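Local coordinates for protein aminotransferase class I and II (Streptococcus suis 89/1591, PDB 3OP7) that probably catalyses the transfer of amino groups between amino acids and keto acids, using pyridoxal phosphate held as a Schiff base on a lysine, at residues F7-W12 and L333-N338; S110-Y115 and R339-G344. All blocks are in the same frame, centred on the assembly; numbering follows the deposited sequence.

Interaction 1 of 2, residues F7-W12 and L333-N338; sequences FGVEEW and LLVPGN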
# COMPACT_ATOMS: atom_id res chain seq x y z
N PHE A 7 -2.82 0.37 -15.66
CA PHE A 7 -1.44 0.80 -15.54
C PHE A 7 -0.67 0.09 -16.67
O PHE A 7 -0.58 -1.13 -16.69
CB PHE A 7 -0.93 0.45 -14.12
CG PHE A 7 0.23 1.28 -13.65
CD1 PHE A 7 1.50 1.15 -14.26
CD2 PHE A 7 0.10 2.16 -12.57
CE1 PHE A 7 2.58 1.87 -13.82
CE2 PHE A 7 1.16 2.91 -12.12
CZ PHE A 7 2.44 2.75 -12.73
N GLY A 8 -0.20 0.86 -17.65
CA GLY A 8 0.24 0.31 -18.91
C GLY A 8 1.42 -0.62 -18.84
O GLY A 8 1.40 -1.69 -19.45
N VAL A 9 2.48 -0.21 -18.16
CA VAL A 9 3.66 -1.09 -18.01
C VAL A 9 3.25 -2.37 -17.28
O VAL A 9 3.62 -3.47 -17.68
CB VAL A 9 4.76 -0.38 -17.27
CG1 VAL A 9 5.87 -1.38 -16.87
CG2 VAL A 9 5.25 0.82 -18.13
N GLU A 10 2.44 -2.23 -16.24
CA GLU A 10 1.94 -3.38 -15.47
C GLU A 10 1.19 -4.44 -16.31
O GLU A 10 1.44 -5.66 -16.22
CB GLU A 10 1.02 -2.88 -14.30
CG GLU A 10 0.55 -3.99 -13.40
CD GLU A 10 -0.31 -3.47 -12.21
OE1 GLU A 10 -0.60 -2.28 -12.17
OE2 GLU A 10 -0.66 -4.31 -11.35
N GLU A 11 0.27 -3.98 -17.15
CA GLU A 11 -0.53 -4.87 -17.97
C GLU A 11 0.43 -5.64 -18.91
O GLU A 11 0.31 -6.86 -19.10
CB GLU A 11 -1.56 -4.06 -18.76
CG GLU A 11 -2.62 -4.92 -19.50
CD GLU A 11 -2.16 -5.43 -20.88
OE1 GLU A 11 -1.26 -4.80 -21.49
OE2 GLU A 11 -2.69 -6.49 -21.35
N TRP A 12 1.37 -4.92 -19.51
CA TRP A 12 2.36 -5.56 -20.40
C TRP A 12 3.14 -6.64 -19.66
O TRP A 12 3.21 -7.77 -20.14
CB TRP A 12 3.32 -4.52 -20.95
CG TRP A 12 4.48 -5.10 -21.68
CD1 TRP A 12 5.75 -5.27 -21.20
CD2 TRP A 12 4.49 -5.52 -23.04
NE1 TRP A 12 6.55 -5.82 -22.20
CE2 TRP A 12 5.79 -5.99 -23.33
CE3 TRP A 12 3.51 -5.60 -24.03
CZ2 TRP A 12 6.14 -6.50 -24.59
CZ3 TRP A 12 3.85 -6.09 -25.28
CH2 TRP A 12 5.16 -6.55 -25.54
N LEU A 333 12.70 -9.72 -23.54
CA LEU A 333 11.60 -8.86 -23.09
C LEU A 333 12.09 -7.44 -22.89
O LEU A 333 13.06 -7.21 -22.16
CB LEU A 333 10.95 -9.38 -21.82
CG LEU A 333 9.66 -8.64 -21.37
CD1 LEU A 333 8.50 -8.94 -22.32
CD2 LEU A 333 9.30 -9.00 -19.93
N LEU A 334 11.39 -6.51 -23.57
CA LEU A 334 11.56 -5.08 -23.42
C LEU A 334 10.18 -4.54 -23.08
O LEU A 334 9.19 -5.32 -23.09
CB LEU A 334 12.01 -4.48 -24.78
CG LEU A 334 13.43 -4.83 -25.25
CD1 LEU A 334 13.61 -4.48 -26.73
CD2 LEU A 334 14.42 -4.06 -24.42
N VAL A 335 10.07 -3.24 -22.81
CA VAL A 335 8.76 -2.58 -22.71
C VAL A 335 8.62 -1.63 -23.90
O VAL A 335 9.46 -0.74 -24.07
CB VAL A 335 8.53 -1.85 -21.41
CG1 VAL A 335 7.05 -1.27 -21.37
CG2 VAL A 335 8.78 -2.82 -20.23
N PRO A 336 7.60 -1.84 -24.75
CA PRO A 336 7.54 -0.99 -25.95
C PRO A 336 7.08 0.42 -25.65
O PRO A 336 6.31 0.64 -24.68
CB PRO A 336 6.49 -1.70 -26.83
CG PRO A 336 5.61 -2.41 -25.88
CD PRO A 336 6.52 -2.83 -24.73
N GLY A 337 7.53 1.36 -26.49
CA GLY A 337 7.38 2.78 -26.22
C GLY A 337 5.96 3.31 -26.20
O GLY A 337 5.71 4.31 -25.53
N ASN A 338 5.05 2.67 -26.93
CA ASN A 338 3.64 3.05 -26.90
C ASN A 338 3.03 2.94 -25.51
O ASN A 338 2.03 3.60 -25.24
CB ASN A 338 2.83 2.20 -27.89
CG ASN A 338 2.88 0.73 -27.52
OD1 ASN A 338 3.96 0.17 -27.43
ND2 ASN A 338 1.72 0.12 -27.28

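Interaction 2 of 2, residues S110-Y115 and R339-G344; sequences SLYPTY and RFERDG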
# COMPACT_ATOMS: atom_id res chain seq x y z
N SER A 110 1.82 17.67 -14.89
CA SER A 110 2.70 16.52 -14.77
C SER A 110 3.63 16.43 -15.92
O SER A 110 3.20 16.59 -17.07
CB SER A 110 1.91 15.23 -14.70
OG SER A 110 2.80 14.11 -14.61
N LEU A 111 4.90 16.21 -15.60
CA LEU A 111 5.88 15.76 -16.57
C LEU A 111 5.26 14.61 -17.38
O LEU A 111 4.49 13.81 -16.85
CB LEU A 111 7.15 15.29 -15.84
CG LEU A 111 8.41 15.00 -16.65
CD1 LEU A 111 8.90 16.26 -17.34
CD2 LEU A 111 9.48 14.34 -15.72
N TYR A 112 5.61 14.52 -18.67
CA TYR A 112 4.94 13.54 -19.53
C TYR A 112 5.77 13.23 -20.75
O TYR A 112 6.31 14.15 -21.41
CB TYR A 112 3.55 14.02 -19.96
CG TYR A 112 2.76 12.94 -20.62
CD1 TYR A 112 2.07 12.01 -19.84
CD2 TYR A 112 2.73 12.78 -22.00
CE1 TYR A 112 1.36 10.97 -20.39
CE2 TYR A 112 1.98 11.74 -22.58
CZ TYR A 112 1.32 10.83 -21.76
OH TYR A 112 0.58 9.77 -22.26
N PRO A 113 5.93 11.92 -21.07
CA PRO A 113 5.64 10.75 -20.28
C PRO A 113 6.47 10.71 -19.04
O PRO A 113 7.52 11.32 -18.96
CB PRO A 113 6.12 9.57 -21.16
CG PRO A 113 6.55 10.07 -22.32
CD PRO A 113 6.42 11.55 -22.40
N THR A 114 5.96 10.04 -18.03
CA THR A 114 6.67 9.85 -16.81
C THR A 114 6.04 8.65 -16.12
O THR A 114 5.20 7.97 -16.69
CB THR A 114 6.54 11.10 -15.87
OG1 THR A 114 7.42 10.91 -14.77
CG2 THR A 114 5.09 11.31 -15.33
N TYR A 115 6.40 8.39 -14.88
CA TYR A 115 5.76 7.29 -14.12
C TYR A 115 4.24 7.49 -13.98
O TYR A 115 3.78 8.56 -13.58
CB TYR A 115 6.43 7.17 -12.75
CG TYR A 115 6.23 5.80 -12.13
CD1 TYR A 115 6.80 4.69 -12.71
CD2 TYR A 115 5.50 5.62 -10.98
CE1 TYR A 115 6.64 3.44 -12.18
CE2 TYR A 115 5.38 4.40 -10.42
CZ TYR A 115 5.92 3.28 -11.04
OH TYR A 115 5.78 1.99 -10.51
N ARG A 339 3.61 2.13 -24.64
CA ARG A 339 3.14 2.05 -23.24
C ARG A 339 3.47 3.32 -22.44
O ARG A 339 2.95 3.49 -21.31
CB ARG A 339 3.71 0.81 -22.54
CG ARG A 339 3.36 -0.54 -23.18
CD ARG A 339 1.86 -0.76 -23.18
NE ARG A 339 1.37 -1.99 -23.80
CZ ARG A 339 0.55 -2.86 -23.22
NH1 ARG A 339 0.15 -2.70 -21.95
NH2 ARG A 339 0.11 -3.89 -23.92
N PHE A 340 4.32 4.17 -23.01
CA PHE A 340 4.64 5.53 -22.51
C PHE A 340 4.15 6.64 -23.48
O PHE A 340 4.59 7.79 -23.41
CB PHE A 340 6.16 5.65 -22.28
CG PHE A 340 6.77 4.48 -21.54
CD1 PHE A 340 7.23 3.37 -22.23
CD2 PHE A 340 6.85 4.47 -20.15
CE1 PHE A 340 7.77 2.27 -21.55
CE2 PHE A 340 7.38 3.37 -19.46
CZ PHE A 340 7.85 2.28 -20.16
N GLU A 341 3.24 6.30 -24.40
CA GLU A 341 2.78 7.17 -25.46
C GLU A 341 3.92 7.83 -26.25
O GLU A 341 3.78 8.94 -26.75
CB GLU A 341 1.75 8.22 -24.98
CG GLU A 341 0.79 8.67 -26.14
CD GLU A 341 -0.25 9.74 -25.75
OE1 GLU A 341 -0.31 10.13 -24.56
OE2 GLU A 341 -0.99 10.22 -26.66
N ARG A 342 5.02 7.09 -26.43
CA ARG A 342 6.06 7.49 -27.38
C ARG A 342 6.51 6.27 -28.17
O ARG A 342 7.51 5.63 -27.83
CB ARG A 342 7.27 8.07 -26.66
CG ARG A 342 7.05 9.44 -26.03
CD ARG A 342 7.16 10.58 -27.06
NE ARG A 342 7.29 11.91 -26.42
CZ ARG A 342 6.29 12.58 -25.85
NH1 ARG A 342 5.06 12.03 -25.84
NH2 ARG A 342 6.50 13.80 -25.29
N ASP A 343 5.77 5.96 -29.24
CA ASP A 343 6.10 4.80 -30.06
C ASP A 343 7.40 5.14 -30.85
O ASP A 343 7.78 6.30 -30.95
CB ASP A 343 4.90 4.47 -30.98
CG ASP A 343 4.84 3.00 -31.41
OD1 ASP A 343 5.86 2.28 -31.29
OD2 ASP A 343 3.77 2.56 -31.90
N GLY A 344 8.06 4.13 -31.39
CA GLY A 344 9.36 4.30 -32.02
C GLY A 344 10.53 4.07 -31.08
O GLY A 344 11.68 4.11 -31.54

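Interaction 1 of 2, residues F7-W12 and L333-N338
W12 carries most of this contact: its indole reaches from helix 8-16 to the chain at 333-336 and meets four residues in a row. CG stands anti to the backbone N (chi1 171°), which swings the ring system off the helix toward the strand. Its NE1 donates to the carbonyl oxygen of L334 at 2.8 Å. The hydrogen bond is of ordinary length but bent, with 130° at the hydrogen; the donor lies in the carbonyl plane, while the oxygen sits tilted from the plane of the indole. P336 covers one face of the same ring system: its CD stands above the six-membered ring of W12, 3.6 Å from the centroid, in a CH-pi contact.

Pyridoxal phosphate enzymes of this aminotransferase class pair a large domain with a small one, and here the N-terminal helix lies against the edge strand 335-336 of the small four-stranded antiparallel sheet. L324 and E320 of helix 319-330 also touch the indole, and H16 meets it with its imidazole.

On the five-membered ring, V335 CG2 lies 4.0 Å from W12 CD1. The other methyl, CG1, is anti to the backbone N (chi1 -176°) and faces V9, whose CG2 is 4.3 Å from it, a looser touch. L333 runs antiparallel alongside the indole, its CD1 lying oblique to the ring, 3.7 Å from W12 NE1. With hydrocarbon from L333, V335 and P336 around it, the N-H is buried, and the L334 carbonyl satisfies it.

Interaction 2 of 2, residues S110-Y115 and R339-G344
P113, Y112 and R342 bury the most surface here. P113, which follows a cis peptide bond, directs its ring at the 339-344 loop. Its CG lies 3.2 Å from the F340 carbonyl oxygen, and its CB is 4.1 Å from F340 CB. CD sits over the centre of one face of the R342 guanidinium, 3.6 Å from CZ. The arginine chain bends at chi2 (-80°), which folds the flat group back across the proline, and hydrogen bonds from NH2 to Q133 OE1 and the I134 carbonyl tie it to strand 128-135.

Y112 closes strand 107-112 of the large mixed sheet, so the contact joins that sheet to the loop between strands 335-336 and 345-348 of the small one. Its OH donates to E341 OE1 at 2.5 Å, very short. The carboxylate comes in at the hydroxyl edge of the ring with its plane 83° from the ring's, and the E341 chain runs extended beyond CG to get there. Y119 packs edge-to-face with the same tyrosine.

The phenol thus gives its proton to the carboxylate of an exposed residue, though the very short distance is doubtful evidence of extra strength, while R342 lays one guanidinium face against P113 and hydrogen-bonds to the neighbouring strand.

In the fold
The second segments of the two contacts are consecutive, 333-338 in interaction 1 and 339-344 in interaction 2, and the contact centres lie 11 Å apart. R339 and F340 bridge them. R339 NH1 makes a salt bridge to E11 OE1 and probably a hydrogen bond to the G8 carbonyl, while the F340 ring packs on V9. Both contacts are largely buried, though interaction 2 reaches the surface at E341. Interaction 1 sets the N-terminal helix on the edge of the small sheet, chiefly through apolar packing with one neutral hydrogen bond; interaction 2 ties the following loop to the large sheet and relies more on charged groups. F7 and E10, on the 7-12 segment, also meet the second subunit.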